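Local coordinates for putative oxidoreductase molybdopterin-binding subunit (PDB 4ZOH), which binds pterin cytosine dinucleotide and probably serves as the molybdenum-cofactor subunit of an oxidoreductase of the xanthine dehydrogenase/aldehyde oxidase family, at residues H132-G137 / D315-A320; K142-A147 / G274-L279; R38-H43 / V100-L105. All blocks are in the same frame, centred on the assembly; numbering follows the deposited sequence.

Contact 1: residues H132-G137 / D315-A320; sequences HERWKG and DIDAYA
His132 to Lys136 pair one-to-one with Tyr319 back to Asp315, the strand directions 161° apart, which identifies an antiparallel pairing. Hydrogen-bonded pairs (Glu133 with Ala318, Trp135 with Ile316) alternate with non-hydrogen-bonded ones. Around Trp135 and Ile316 both bonds are short: Trp135 N to Ile316 O and Ile316 N to Trp135 O each measure 2.6 Å. At the non-hydrogen-bonded positions CA-H...O contacts fill in, as from His132 CA to Ala318 O.

His132, Arg134, Lys136, Asp315, Asp317 and Tyr319 share one face of the pair. With CG anti to the backbone N (chi1 179°), the His132 imidazole leans across to the partner strand and lies face to face on the Tyr319 ring, centroids 3.8 Å apart. The same ring uses its edge for a hydrogen bond: NE2 reaches Asp317 OD1 at 2.6 Å, with the acceptor almost exactly in the imidazole plane and approached on its syn side. Arg134 bends at chi2 and chi3 between two aspartates. Its NE donates to the syn lone pair of Asp315 OD1 at 3.0 Å, forming a salt bridge in which guanidinium and carboxylate stand nearly perpendicular. Asp317 instead stacks under the guanidinium, planes 15° apart; the long approach of Arg134 NH1 to Asp317 OD2 (3.8 Å) is therefore purely electrostatic. Two cationic or potentially cationic groups thus converge on Asp317, which would probably favour its ionised form.

Across the other face Trp135 CD1 meets Ala318 CB at 4.0 Å, while its NE1 bonds to Tyr131 OH. Helix 288-304 covers this side, Val302 touching Trp135, Ile316 and Ala318. Strand 129-138 forms one edge of a five-stranded mixed sheet within this chain, and strand 313-321 separates it from strand 272-282.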
ATOM      1  N   HIS A 132      14.340  42.982 -12.452  1.00 29.75           N
ATOM      2  CA  HIS A 132      15.396  43.895 -12.864  1.00 34.61           C
ATOM      3  C   HIS A 132      15.522  44.978 -11.851  1.00 37.92           C
ATOM      4  O   HIS A 132      14.694  45.847 -11.810  1.00 39.63           O
ATOM      5  CB  HIS A 132      15.210  44.507 -14.246  1.00 34.95           C
ATOM      6  CG  HIS A 132      16.316  45.457 -14.623  1.00 46.79           C
ATOM      7  ND1 HIS A 132      16.184  46.408 -15.613  1.00 45.15           N
ATOM      8  CD2 HIS A 132      17.571  45.613 -14.125  1.00 45.99           C
ATOM      9  CE1 HIS A 132      17.316  47.084 -15.732  1.00 44.69           C
ATOM     10  NE2 HIS A 132      18.167  46.629 -14.835  1.00 45.55           N
ATOM     11  N   GLU A 133      16.565  44.884 -11.036  1.00 35.89           N
ATOM     12  CA  GLU A 133      16.868  45.828  -9.981  1.00 36.23           C
ATOM     13  C   GLU A 133      18.386  46.067 -10.011  1.00 35.60           C
ATOM     14  O   GLU A 133      19.169  45.139 -10.260  1.00 33.83           O
ATOM     15  CB  GLU A 133      16.485  45.315  -8.569  1.00 39.08           C
ATOM     16  CG  GLU A 133      15.002  45.269  -8.070  1.00 47.13           C
ATOM     17  CD  GLU A 133      13.990  46.284  -8.693  1.00 51.34           C
ATOM     18  OE1 GLU A 133      14.237  47.506  -8.778  1.00 47.24           O
ATOM     19  OE2 GLU A 133      12.894  45.842  -9.089  1.00 50.83           O
ATOM     20  N   ARG A 134      18.782  47.306  -9.715  1.00 33.98           N
ATOM     21  CA  ARG A 134      20.167  47.744  -9.656  1.00 31.81           C
ATOM     22  C   ARG A 134      20.551  47.614  -8.214  1.00 31.69           C
ATOM     23  O   ARG A 134      19.885  48.153  -7.349  1.00 34.84           O
ATOM     24  CB  ARG A 134      20.242  49.208 -10.171  1.00 41.64           C
ATOM     25  CG  ARG A 134      21.622  49.814 -10.298  1.00 51.25           C
ATOM     26  CD  ARG A 134      21.720  50.793 -11.467  1.00 53.27           C
ATOM     27  NE  ARG A 134      23.041  50.643 -12.066  1.00 54.84           N
ATOM     28  CZ  ARG A 134      23.292  50.406 -13.350  1.00 57.44           C
ATOM     29  NH1 ARG A 134      22.325  50.360 -14.250  1.00 58.34           N
ATOM     30  NH2 ARG A 134      24.544  50.245 -13.749  1.00 64.00           N
ATOM     31  N   TRP A 135      21.594  46.846  -7.912  1.00 30.97           N
ATOM     32  CA  TRP A 135      22.013  46.662  -6.521  1.00 34.47           C
ATOM     33  C   TRP A 135      23.219  47.560  -6.238  1.00 33.65           C
ATOM     34  O   TRP A 135      24.244  47.417  -6.903  1.00 32.94           O
ATOM     35  CB  TRP A 135      22.402  45.188  -6.263  1.00 34.56           C
ATOM     36  CG  TRP A 135      21.194  44.243  -6.152  1.00 33.86           C
ATOM     37  CD1 TRP A 135      20.262  43.961  -7.145  1.00 31.44           C
ATOM     38  CD2 TRP A 135      20.807  43.472  -5.005  1.00 29.18           C
ATOM     39  NE1 TRP A 135      19.312  43.097  -6.653  1.00 32.85           N
ATOM     40  CE2 TRP A 135      19.624  42.771  -5.353  1.00 32.49           C
ATOM     41  CE3 TRP A 135      21.343  43.301  -3.711  1.00 29.35           C
ATOM     42  CZ2 TRP A 135      18.962  41.922  -4.447  1.00 30.59           C
ATOM     43  CZ3 TRP A 135      20.704  42.476  -2.815  1.00 31.97           C
ATOM     44  CH2 TRP A 135      19.512  41.788  -3.177  1.00 32.21           C
ATOM     45  N   LYS A 136      23.117  48.357  -5.171  1.00 33.47           N
ATOM     46  CA  LYS A 136      24.075  49.375  -4.831  1.00 33.79           C
ATOM     47  C   LYS A 136      24.364  49.279  -3.372  1.00 31.38           C
ATOM     48  O   LYS A 136      23.473  49.106  -2.539  1.00 34.23           O
ATOM     49  CB  LYS A 136      23.530  50.810  -5.150  1.00 37.82           C
ATOM     50  CG  LYS A 136      23.432  51.164  -6.636  1.00 43.76           C
ATOM     51  CD  LYS A 136      22.753  52.513  -6.929  1.00 50.89           C
ATOM     52  CE  LYS A 136      22.775  52.793  -8.436  1.00 62.72           C
ATOM     53  NZ  LYS A 136      22.360  54.177  -8.871  1.00 64.72           N
ATOM     54  N   GLY A 137      25.631  49.448  -3.045  1.00 26.42           N
ATOM     55  CA  GLY A 137      25.986  49.553  -1.645  1.00 28.49           C
ATOM     56  C   GLY A 137      27.329  50.214  -1.472  1.00 32.47           C
ATOM     57  O   GLY A 137      28.150  50.283  -2.440  1.00 29.46           O
ATOM     58  N   ASP A 315      28.099  48.252  -7.368  1.00 25.28           N
ATOM     59  CA  ASP A 315      26.959  48.684  -8.107  1.00 29.11           C
ATOM     60  C   ASP A 315      26.697  47.596  -9.153  1.00 27.06           C
ATOM     61  O   ASP A 315      27.397  47.566 -10.140  1.00 27.27           O
ATOM     62  CB  ASP A 315      27.273  50.059  -8.782  1.00 35.92           C
ATOM     63  CG  ASP A 315      26.064  50.642  -9.604  1.00 43.32           C
ATOM     64  OD1 ASP A 315      25.139  49.882  -9.996  1.00 39.85           O
ATOM     65  OD2 ASP A 315      26.039  51.874  -9.864  1.00 45.47           O
ATOM     66  N   ILE A 316      25.692  46.720  -8.938  1.00 25.69           N
ATOM     67  CA  ILE A 316      25.432  45.558  -9.857  1.00 26.96           C
ATOM     68  C   ILE A 316      24.033  45.619 -10.424  1.00 26.67           C
ATOM     69  O   ILE A 316      23.061  45.733  -9.712  1.00 25.94           O
ATOM     70  CB  ILE A 316      25.594  44.173  -9.133  1.00 25.65           C
ATOM     71  CG1 ILE A 316      27.010  44.100  -8.480  1.00 24.48           C
ATOM     72  CG2 ILE A 316      25.359  43.004 -10.117  1.00 25.29           C
ATOM     73  CD1 ILE A 316      28.140  43.871  -9.466  1.00 24.05           C
ATOM     74  N   ASP A 317      23.950  45.523 -11.720  1.00 28.07           N
ATOM     75  CA  ASP A 317      22.693  45.673 -12.384  1.00 29.37           C
ATOM     76  C   ASP A 317      22.220  44.226 -12.604  1.00 29.99           C
ATOM     77  O   ASP A 317      22.812  43.502 -13.423  1.00 31.39           O
ATOM     78  CB  ASP A 317      22.886  46.461 -13.716  1.00 26.40           C
ATOM     79  CG  ASP A 317      21.530  46.789 -14.438  1.00 29.34           C
ATOM     80  OD1 ASP A 317      20.522  46.967 -13.752  1.00 26.30           O
ATOM     81  OD2 ASP A 317      21.498  46.897 -15.691  1.00 34.88           O
ATOM     82  N   ALA A 318      21.215  43.788 -11.816  1.00 30.12           N
ATOM     83  CA  ALA A 318      20.681  42.360 -11.900  1.00 29.67           C
ATOM     84  C   ALA A 318      19.441  42.135 -12.792  1.00 29.00           C
ATOM     85  O   ALA A 318      18.390  42.730 -12.559  1.00 32.75           O
ATOM     86  CB  ALA A 318      20.431  41.793 -10.496  1.00 30.39           C
ATOM     87  N   TYR A 319      19.583  41.281 -13.786  1.00 30.05           N
ATOM     88  CA  TYR A 319      18.489  40.771 -14.606  1.00 31.00           C
ATOM     89  C   TYR A 319      18.163  39.268 -14.387  1.00 32.00           C
ATOM     90  O   TYR A 319      19.084  38.433 -14.342  1.00 29.53           O
ATOM     91  CB  TYR A 319      18.844  40.893 -16.081  1.00 31.18           C
ATOM     92  CG  TYR A 319      18.904  42.299 -16.586  1.00 37.85           C
ATOM     93  CD1 TYR A 319      20.100  43.060 -16.418  1.00 35.78           C
ATOM     94  CD2 TYR A 319      17.792  42.898 -17.240  1.00 36.59           C
ATOM     95  CE1 TYR A 319      20.186  44.358 -16.868  1.00 41.50           C
ATOM     96  CE2 TYR A 319      17.876  44.225 -17.722  1.00 41.68           C
ATOM     97  CZ  TYR A 319      19.069  44.932 -17.519  1.00 43.89           C
ATOM     98  OH  TYR A 319      19.252  46.193 -17.943  1.00 52.62           O
ATOM     99  N   ALA A 320      16.862  38.943 -14.257  1.00 26.76           N
ATOM    100  CA  ALA A 320      16.382  37.582 -14.381  1.00 24.93           C
ATOM    101  C   ALA A 320      15.440  37.575 -15.579  1.00 26.85           C
ATOM    102  O   ALA A 320      14.368  38.189 -15.560  1.00 26.32           O
ATOM    103  CB  ALA A 320      15.701  37.121 -13.066  1.00 24.26           C
TER

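Contact 2: residues K142-A147 / G274-L279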
ATOM      1  N   LYS A 142      33.830  56.406  -4.975  1.00 32.66           N
ATOM      2  CA  LYS A 142      35.037  56.469  -4.205  1.00 38.27           C
ATOM      3  C   LYS A 142      35.978  55.293  -4.488  1.00 45.22           C
ATOM      4  O   LYS A 142      37.216  55.500  -4.579  1.00 40.76           O
ATOM      5  CB  LYS A 142      34.656  56.508  -2.714  1.00 39.69           C
ATOM      6  CG  LYS A 142      35.824  56.449  -1.742  1.00 41.73           C
ATOM      7  CD  LYS A 142      35.338  56.569  -0.313  1.00 44.55           C
ATOM      8  CE  LYS A 142      36.513  56.839   0.632  1.00 49.10           C
ATOM      9  NZ  LYS A 142      36.833  55.643   1.439  1.00 56.44           N
ATOM     10  N   ALA A 143      35.404  54.076  -4.608  1.00 36.54           N
ATOM     11  CA  ALA A 143      36.180  52.899  -4.972  1.00 33.19           C
ATOM     12  C   ALA A 143      36.837  53.054  -6.305  1.00 33.29           C
ATOM     13  O   ALA A 143      38.006  52.730  -6.444  1.00 34.97           O
ATOM     14  CB  ALA A 143      35.313  51.607  -4.985  1.00 31.78           C
ATOM     15  N   PHE A 144      36.081  53.435  -7.321  1.00 33.97           N
ATOM     16  CA  PHE A 144      36.688  53.537  -8.632  1.00 35.83           C
ATOM     17  C   PHE A 144      37.562  54.808  -8.745  1.00 44.02           C
ATOM     18  O   PHE A 144      38.421  54.862  -9.629  1.00 44.72           O
ATOM     19  CB  PHE A 144      35.682  53.397  -9.769  1.00 32.46           C
ATOM     20  CG  PHE A 144      35.250  51.971 -10.004  1.00 34.45           C
ATOM     21  CD1 PHE A 144      34.424  51.314  -9.079  1.00 31.01           C
ATOM     22  CD2 PHE A 144      35.707  51.268 -11.116  1.00 33.31           C
ATOM     23  CE1 PHE A 144      34.063  49.971  -9.263  1.00 36.90           C
ATOM     24  CE2 PHE A 144      35.370  49.922 -11.292  1.00 37.12           C
ATOM     25  CZ  PHE A 144      34.533  49.275 -10.384  1.00 33.57           C
ATOM     26  N   LYS A 145      37.370  55.788  -7.843  1.00 47.09           N
ATOM     27  CA  LYS A 145      38.193  57.034  -7.843  1.00 51.70           C
ATOM     28  C   LYS A 145      39.605  56.701  -7.358  1.00 45.66           C
ATOM     29  O   LYS A 145      40.574  56.967  -8.066  1.00 48.16           O
ATOM     30  CB  LYS A 145      37.586  58.158  -6.964  1.00 53.01           C
ATOM     31  CG  LYS A 145      38.103  59.570  -7.232  1.00 60.54           C
ATOM     32  CD  LYS A 145      37.460  60.167  -8.493  1.00 74.57           C
ATOM     33  CE  LYS A 145      38.362  61.179  -9.212  1.00 78.30           C
ATOM     34  NZ  LYS A 145      38.725  62.342  -8.345  1.00 80.72           N
ATOM     35  N   GLU A 146      39.662  56.084  -6.176  1.00 42.19           N
ATOM     36  CA  GLU A 146      40.864  55.599  -5.468  1.00 43.75           C
ATOM     37  C   GLU A 146      41.651  54.413  -6.073  1.00 40.27           C
ATOM     38  O   GLU A 146      42.640  53.998  -5.490  1.00 47.49           O
ATOM     39  CB  GLU A 146      40.477  55.214  -4.039  1.00 41.17           C
ATOM     40  CG  GLU A 146      40.069  56.352  -3.132  1.00 46.18           C
ATOM     41  CD  GLU A 146      39.637  55.880  -1.745  1.00 58.83           C
ATOM     42  OE1 GLU A 146      39.391  54.656  -1.538  1.00 67.97           O
ATOM     43  OE2 GLU A 146      39.527  56.738  -0.837  1.00 67.43           O
ATOM     44  N   ALA A 147      41.227  53.873  -7.205  1.00 41.20           N
ATOM     45  CA  ALA A 147      41.798  52.637  -7.735  1.00 41.72           C
ATOM     46  C   ALA A 147      42.998  52.963  -8.551  1.00 47.90           C
ATOM     47  O   ALA A 147      42.975  53.953  -9.274  1.00 48.63           O
ATOM     48  CB  ALA A 147      40.809  51.923  -8.625  1.00 42.94           C
ATOM     49  N   GLY A 274      36.231  47.899  -5.051  1.00 31.48           N
ATOM     50  CA  GLY A 274      34.867  47.907  -5.434  1.00 34.97           C
ATOM     51  C   GLY A 274      34.717  47.171  -6.729  1.00 37.37           C
ATOM     52  O   GLY A 274      35.741  46.916  -7.444  1.00 34.72           O
ATOM     53  N   ILE A 275      33.426  46.902  -7.016  1.00 31.11           N
ATOM     54  CA  ILE A 275      32.952  46.185  -8.227  1.00 36.04           C
ATOM     55  C   ILE A 275      31.705  46.818  -8.857  1.00 29.78           C
ATOM     56  O   ILE A 275      30.798  47.205  -8.187  1.00 30.02           O
ATOM     57  CB  ILE A 275      32.399  44.769  -7.917  1.00 35.46           C
ATOM     58  CG1 ILE A 275      33.110  44.123  -6.759  1.00 44.81           C
ATOM     59  CG2 ILE A 275      32.413  43.930  -9.190  1.00 41.29           C
ATOM     60  CD1 ILE A 275      34.409  43.510  -7.173  1.00 44.82           C
ATOM     61  N   ARG A 276      31.634  46.808 -10.161  1.00 33.90           N
ATOM     62  CA  ARG A 276      30.370  47.063 -10.782  1.00 34.84           C
ATOM     63  C   ARG A 276      30.219  46.188 -11.968  1.00 38.11           C
ATOM     64  O   ARG A 276      31.235  45.697 -12.550  1.00 35.20           O
ATOM     65  CB  ARG A 276      30.256  48.516 -11.229  1.00 41.70           C
ATOM     66  CG  ARG A 276      31.370  49.015 -12.098  1.00 39.96           C
ATOM     67  CD  ARG A 276      31.382  50.549 -12.036  1.00 44.67           C
ATOM     68  NE  ARG A 276      32.398  51.005 -12.962  1.00 51.12           N
ATOM     69  CZ  ARG A 276      32.912  52.233 -13.025  1.00 51.42           C
ATOM     70  NH1 ARG A 276      32.486  53.213 -12.217  1.00 46.27           N
ATOM     71  NH2 ARG A 276      33.857  52.455 -13.947  1.00 44.05           N
ATOM     72  N   GLY A 277      28.946  46.026 -12.339  1.00 33.44           N
ATOM     73  CA  GLY A 277      28.599  45.479 -13.639  1.00 31.53           C
ATOM     74  C   GLY A 277      27.175  44.907 -13.698  1.00 28.44           C
ATOM     75  O   GLY A 277      26.276  45.338 -12.974  1.00 26.93           O
ATOM     76  N   THR A 278      26.995  43.955 -14.593  1.00 25.39           N
ATOM     77  CA  THR A 278      25.695  43.512 -14.964  1.00 28.32           C
ATOM     78  C   THR A 278      25.649  41.973 -14.737  1.00 30.35           C
ATOM     79  O   THR A 278      26.469  41.218 -15.311  1.00 30.53           O
ATOM     80  CB  THR A 278      25.475  43.851 -16.446  1.00 27.48           C
ATOM     81  OG1 THR A 278      25.605  45.274 -16.599  1.00 32.32           O
ATOM     82  CG2 THR A 278      24.118  43.411 -16.913  1.00 22.00           C
ATOM     83  N   LEU A 279      24.696  41.536 -13.913  1.00 29.56           N
ATOM     84  CA  LEU A 279      24.405  40.075 -13.735  1.00 28.38           C
ATOM     85  C   LEU A 279      23.237  39.649 -14.585  1.00 26.95           C
ATOM     86  O   LEU A 279      22.100  40.150 -14.375  1.00 28.89           O
ATOM     87  CB  LEU A 279      24.134  39.775 -12.229  1.00 27.56           C
ATOM     88  CG  LEU A 279      23.775  38.308 -11.910  1.00 28.41           C
ATOM     89  CD1 LEU A 279      25.012  37.399 -12.048  1.00 29.56           C
ATOM     90  CD2 LEU A 279      23.099  38.180 -10.552  1.00 24.01           C
TER
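Phe144, on the last turn of helix 140-145, meets Arg276 of strand 272-282 in a cation-pi stack. Followed outward from its CB, the arginine first sets CG between its own backbone N and carbonyl carbon (chi1 53°), which brings CG to 3.6 Å from Phe144 CZ. From CG to NE the chain is extended and runs over the phenyl face. Arg276 CD sits above the ring as a CH-pi donor, 4.0 Å from the Phe144 centroid, and NE follows at 3.6 Å from Phe144 CE2. Arg276 CZ then settles 3.5 Å from Phe144 CD2, with NH1 nearest Phe144 CG and NH2 nearest CD2. Planes only 10° apart show that the guanidinium lies flat, leaving its N-H groups directed outward; NH2 makes a salt bridge to Glu263. A leucine in its place would probably leave Glu263 without this cationic partner and uncover much of the phenyl face.

Beside the stack, Ala143 CB rests 3.8 Å from Gly274 CA. A CB on Gly274 would collide with that methyl, so the glycine lets the helix come close. Helix 140-145 thus packs on the strand through Ala143 and Phe144, with Phe144 also touching Ala265 of strand 254-266, while strand 272-282 runs between strands 254-266 and 313-321.

Contact 3: residues R38-H43 / V100-L105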
ATOM      1  N   ARG A  38       5.326  15.588 -24.445  1.00 21.39           N
ATOM      2  CA  ARG A  38       6.088  16.875 -24.242  1.00 23.71           C
ATOM      3  C   ARG A  38       6.387  17.609 -25.562  1.00 24.75           C
ATOM      4  O   ARG A  38       6.463  16.950 -26.632  1.00 23.00           O
ATOM      5  CB  ARG A  38       7.418  16.571 -23.532  1.00 23.63           C
ATOM      6  CG  ARG A  38       7.175  16.171 -22.069  1.00 23.57           C
ATOM      7  CD  ARG A  38       8.445  15.525 -21.479  1.00 22.44           C
ATOM      8  NE  ARG A  38       8.153  14.885 -20.212  1.00 18.47           N
ATOM      9  CZ  ARG A  38       7.942  15.477 -19.063  1.00 19.43           C
ATOM     10  NH1 ARG A  38       8.023  16.781 -18.919  1.00 19.14           N
ATOM     11  NH2 ARG A  38       7.695  14.713 -17.984  1.00 20.35           N
ATOM     12  N   SER A  39       6.508  18.941 -25.492  1.00 25.48           N
ATOM     13  CA  SER A  39       6.776  19.745 -26.699  1.00 27.58           C
ATOM     14  C   SER A  39       8.071  19.289 -27.343  1.00 30.41           C
ATOM     15  O   SER A  39       9.130  19.126 -26.645  1.00 27.96           O
ATOM     16  CB  SER A  39       6.839  21.225 -26.399  1.00 27.44           C
ATOM     17  OG  SER A  39       6.960  21.919 -27.632  1.00 31.69           O
ATOM     18  N   LYS A  40       8.011  19.037 -28.646  1.00 26.30           N
ATOM     19  CA  LYS A  40       9.266  18.861 -29.379  1.00 28.93           C
ATOM     20  C   LYS A  40       9.804  20.193 -29.912  1.00 26.69           C
ATOM     21  O   LYS A  40      10.862  20.229 -30.500  1.00 28.16           O
ATOM     22  CB  LYS A  40       9.156  17.814 -30.462  1.00 35.72           C
ATOM     23  CG  LYS A  40       8.250  18.277 -31.583  1.00 45.07           C
ATOM     24  CD  LYS A  40       8.691  17.655 -32.909  1.00 52.34           C
ATOM     25  CE  LYS A  40       7.650  16.724 -33.484  1.00 51.93           C
ATOM     26  NZ  LYS A  40       8.255  15.808 -34.512  1.00 62.71           N
ATOM     27  N   TYR A  41       9.124  21.305 -29.638  1.00 26.14           N
ATOM     28  CA  TYR A  41       9.591  22.629 -30.104  1.00 25.62           C
ATOM     29  C   TYR A  41       9.766  23.629 -28.987  1.00 28.63           C
ATOM     30  O   TYR A  41       9.061  23.550 -27.967  1.00 25.12           O
ATOM     31  CB  TYR A  41       8.596  23.214 -31.132  1.00 28.31           C
ATOM     32  CG  TYR A  41       8.577  22.447 -32.443  1.00 28.59           C
ATOM     33  CD1 TYR A  41       9.686  22.467 -33.309  1.00 30.19           C
ATOM     34  CD2 TYR A  41       7.425  21.719 -32.855  1.00 33.58           C
ATOM     35  CE1 TYR A  41       9.651  21.772 -34.517  1.00 34.53           C
ATOM     36  CE2 TYR A  41       7.391  21.020 -34.066  1.00 31.81           C
ATOM     37  CZ  TYR A  41       8.492  21.072 -34.893  1.00 34.28           C
ATOM     38  OH  TYR A  41       8.504  20.389 -36.078  1.00 41.01           O
ATOM     39  N   PRO A  42      10.726  24.574 -29.154  1.00 28.34           N
ATOM     40  CA  PRO A  42      10.947  25.602 -28.137  1.00 28.49           C
ATOM     41  C   PRO A  42       9.805  26.582 -27.950  1.00 28.55           C
ATOM     42  O   PRO A  42       9.602  27.130 -26.826  1.00 28.42           O
ATOM     43  CB  PRO A  42      12.215  26.337 -28.634  1.00 29.51           C
ATOM     44  CG  PRO A  42      12.412  25.875 -30.054  1.00 28.53           C
ATOM     45  CD  PRO A  42      11.801  24.528 -30.176  1.00 26.80           C
ATOM     46  N   HIS A  43       9.082  26.855 -29.035  1.00 29.91           N
ATOM     47  CA  HIS A  43       7.963  27.840 -29.009  1.00 26.43           C
ATOM     48  C   HIS A  43       7.002  27.564 -30.156  1.00 32.43           C
ATOM     49  O   HIS A  43       7.384  27.566 -31.327  1.00 32.01           O
ATOM     50  CB  HIS A  43       8.436  29.287 -29.088  1.00 26.42           C
ATOM     51  CG  HIS A  43       7.426  30.293 -28.601  1.00 26.06           C
ATOM     52  ND1 HIS A  43       7.574  31.664 -28.780  1.00 29.78           N
ATOM     53  CD2 HIS A  43       6.251  30.128 -27.954  1.00 23.25           C
ATOM     54  CE1 HIS A  43       6.565  32.299 -28.206  1.00 26.98           C
ATOM     55  NE2 HIS A  43       5.743  31.385 -27.697  1.00 27.96           N
ATOM     56  N   VAL A 100      -0.723  15.814 -32.373  1.00 38.55           N
ATOM     57  CA  VAL A 100      -0.427  17.196 -31.950  1.00 37.13           C
ATOM     58  C   VAL A 100      -0.250  18.016 -33.192  1.00 34.77           C
ATOM     59  O   VAL A 100       0.442  17.607 -34.123  1.00 30.64           O
ATOM     60  CB  VAL A 100       0.866  17.318 -31.080  1.00 35.68           C
ATOM     61  CG1 VAL A 100       1.043  18.765 -30.664  1.00 29.67           C
ATOM     62  CG2 VAL A 100       0.787  16.370 -29.856  1.00 33.66           C
ATOM     63  N   GLU A 101      -0.867  19.168 -33.194  1.00 31.23           N
ATOM     64  CA  GLU A 101      -0.654  20.040 -34.306  1.00 37.17           C
ATOM     65  C   GLU A 101       0.129  21.259 -33.785  1.00 33.40           C
ATOM     66  O   GLU A 101      -0.330  22.011 -32.876  1.00 34.57           O
ATOM     67  CB  GLU A 101      -1.987  20.360 -35.031  1.00 34.77           C
ATOM     68  CG  GLU A 101      -2.036  21.747 -35.711  1.00 49.44           C
ATOM     69  CD  GLU A 101      -3.459  22.299 -35.989  1.00 54.43           C
ATOM     70  OE1 GLU A 101      -3.738  23.481 -35.620  1.00 52.75           O
ATOM     71  OE2 GLU A 101      -4.299  21.551 -36.561  1.00 57.39           O
ATOM     72  N   TYR A 102       1.316  21.438 -34.368  1.00 29.58           N
ATOM     73  CA  TYR A 102       2.220  22.541 -34.020  1.00 28.72           C
ATOM     74  C   TYR A 102       2.251  23.693 -35.049  1.00 28.30           C
ATOM     75  O   TYR A 102       2.342  23.459 -36.223  1.00 29.78           O
ATOM     76  CB  TYR A 102       3.650  22.001 -33.918  1.00 27.19           C
ATOM     77  CG  TYR A 102       3.995  20.991 -32.800  1.00 27.23           C
ATOM     78  CD1 TYR A 102       4.303  21.430 -31.507  1.00 28.87           C
ATOM     79  CD2 TYR A 102       4.149  19.628 -33.084  1.00 26.59           C
ATOM     80  CE1 TYR A 102       4.731  20.506 -30.515  1.00 32.08           C
ATOM     81  CE2 TYR A 102       4.543  18.712 -32.114  1.00 27.15           C
ATOM     82  CZ  TYR A 102       4.840  19.178 -30.823  1.00 28.91           C
ATOM     83  OH  TYR A 102       5.274  18.300 -29.866  1.00 33.93           O
ATOM     84  N   GLU A 103       2.206  24.915 -34.568  1.00 30.48           N
ATOM     85  CA  GLU A 103       2.595  26.093 -35.351  1.00 38.13           C
ATOM     86  C   GLU A 103       3.857  26.716 -34.756  1.00 30.98           C
ATOM     87  O   GLU A 103       3.779  27.385 -33.729  1.00 32.22           O
ATOM     88  CB  GLU A 103       1.451  27.117 -35.366  1.00 37.11           C
ATOM     89  CG  GLU A 103       0.259  26.587 -36.146  1.00 37.41           C
ATOM     90  CD  GLU A 103      -1.035  27.351 -35.879  1.00 38.03           C
ATOM     91  OE1 GLU A 103      -1.043  28.509 -35.326  1.00 30.05           O
ATOM     92  OE2 GLU A 103      -2.046  26.756 -36.298  1.00 42.23           O
ATOM     93  N   GLU A 104       5.002  26.458 -35.387  1.00 33.34           N
ATOM     94  CA  GLU A 104       6.289  26.881 -34.865  1.00 32.60           C
ATOM     95  C   GLU A 104       6.326  28.372 -34.837  1.00 35.00           C
ATOM     96  O   GLU A 104       6.015  28.983 -35.835  1.00 35.83           O
ATOM     97  CB  GLU A 104       7.402  26.380 -35.727  1.00 38.43           C
ATOM     98  CG  GLU A 104       7.858  24.989 -35.406  1.00 42.20           C
ATOM     99  CD  GLU A 104       8.728  24.518 -36.532  1.00 49.32           C
ATOM    100  OE1 GLU A 104       9.981  24.483 -36.381  1.00 54.24           O
ATOM    101  OE2 GLU A 104       8.142  24.242 -37.598  1.00 47.72           O
ATOM    102  N   LEU A 105       6.607  28.927 -33.659  1.00 35.22           N
ATOM    103  CA  LEU A 105       6.832  30.343 -33.459  1.00 34.64           C
ATOM    104  C   LEU A 105       8.295  30.618 -33.279  1.00 42.53           C
ATOM    105  O   LEU A 105       9.140  29.693 -33.163  1.00 35.77           O
ATOM    106  CB  LEU A 105       6.080  30.872 -32.258  1.00 32.98           C
ATOM    107  CG  LEU A 105       4.626  30.454 -32.304  1.00 38.98           C
ATOM    108  CD1 LEU A 105       3.984  30.737 -30.953  1.00 39.91           C
ATOM    109  CD2 LEU A 105       3.909  31.198 -33.451  1.00 40.23           C
TER
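Tyr41 presents its ring edge to the face of Tyr102 in a T-shaped pair, planes 84° apart, with Tyr41 CD2 only 3.4 Å from Tyr102 CD1. The opposite face of Tyr102 is covered by Val100 CG1. Tyr41 is itself sandwiched: Lys40 CG lies over one face, offset toward the rim, and Glu104 CG over the centre of the other, 3.7 Å from the Tyr41 centroid. Glu104's carboxylate continues across this face, its plane inclined 28° to the ring. At the far end of Tyr102, Lys40 N donates a nearly straight hydrogen bond (164°) to OH at 3.1 Å, tying the tyrosine tip to the loop backbone.

Where the segments draw together, Leu105 N bonds to His43 O at 2.8 Å, the donor standing above the carbonyl plane. Leu105 CD1 sits over one face of the His43 imidazole, whose CG is turned away from the backbone N, beside the carbonyl carbon; the ring nitrogens bond to Glu72 and the Asp106 carbonyl.

Aromatic packing here fastens the connection between strands 32-38 and 44-48 to edge strand 100-104 of a three-stranded antiparallel sheet, within the a/b hammerhead domain of the xanthine dehydrogenase and aldehyde oxidase family.

Contact 3 closes first along the chain, within the hammerhead region, before contact 1 opens; contact 2 falls between the two segments of contact 1. Contacts 1 and 2, their centres 13 Å apart, belong to one mixed sheet in the first molybdopterin cofactor-binding region. Strands 313-321 and 272-282 adjoin there, probably hydrogen-bonded through Asp317 N to Gly277 O at 2.6 Å, and strand 129-138 leads on to helix 140-145. One edge strand and the short helix that packs on strand 272-282 are thus successive in sequence. Contact 3 stands apart, centres about 35 Å from contact 1 and 45 Å from contact 2, consistent with a separately packed domain.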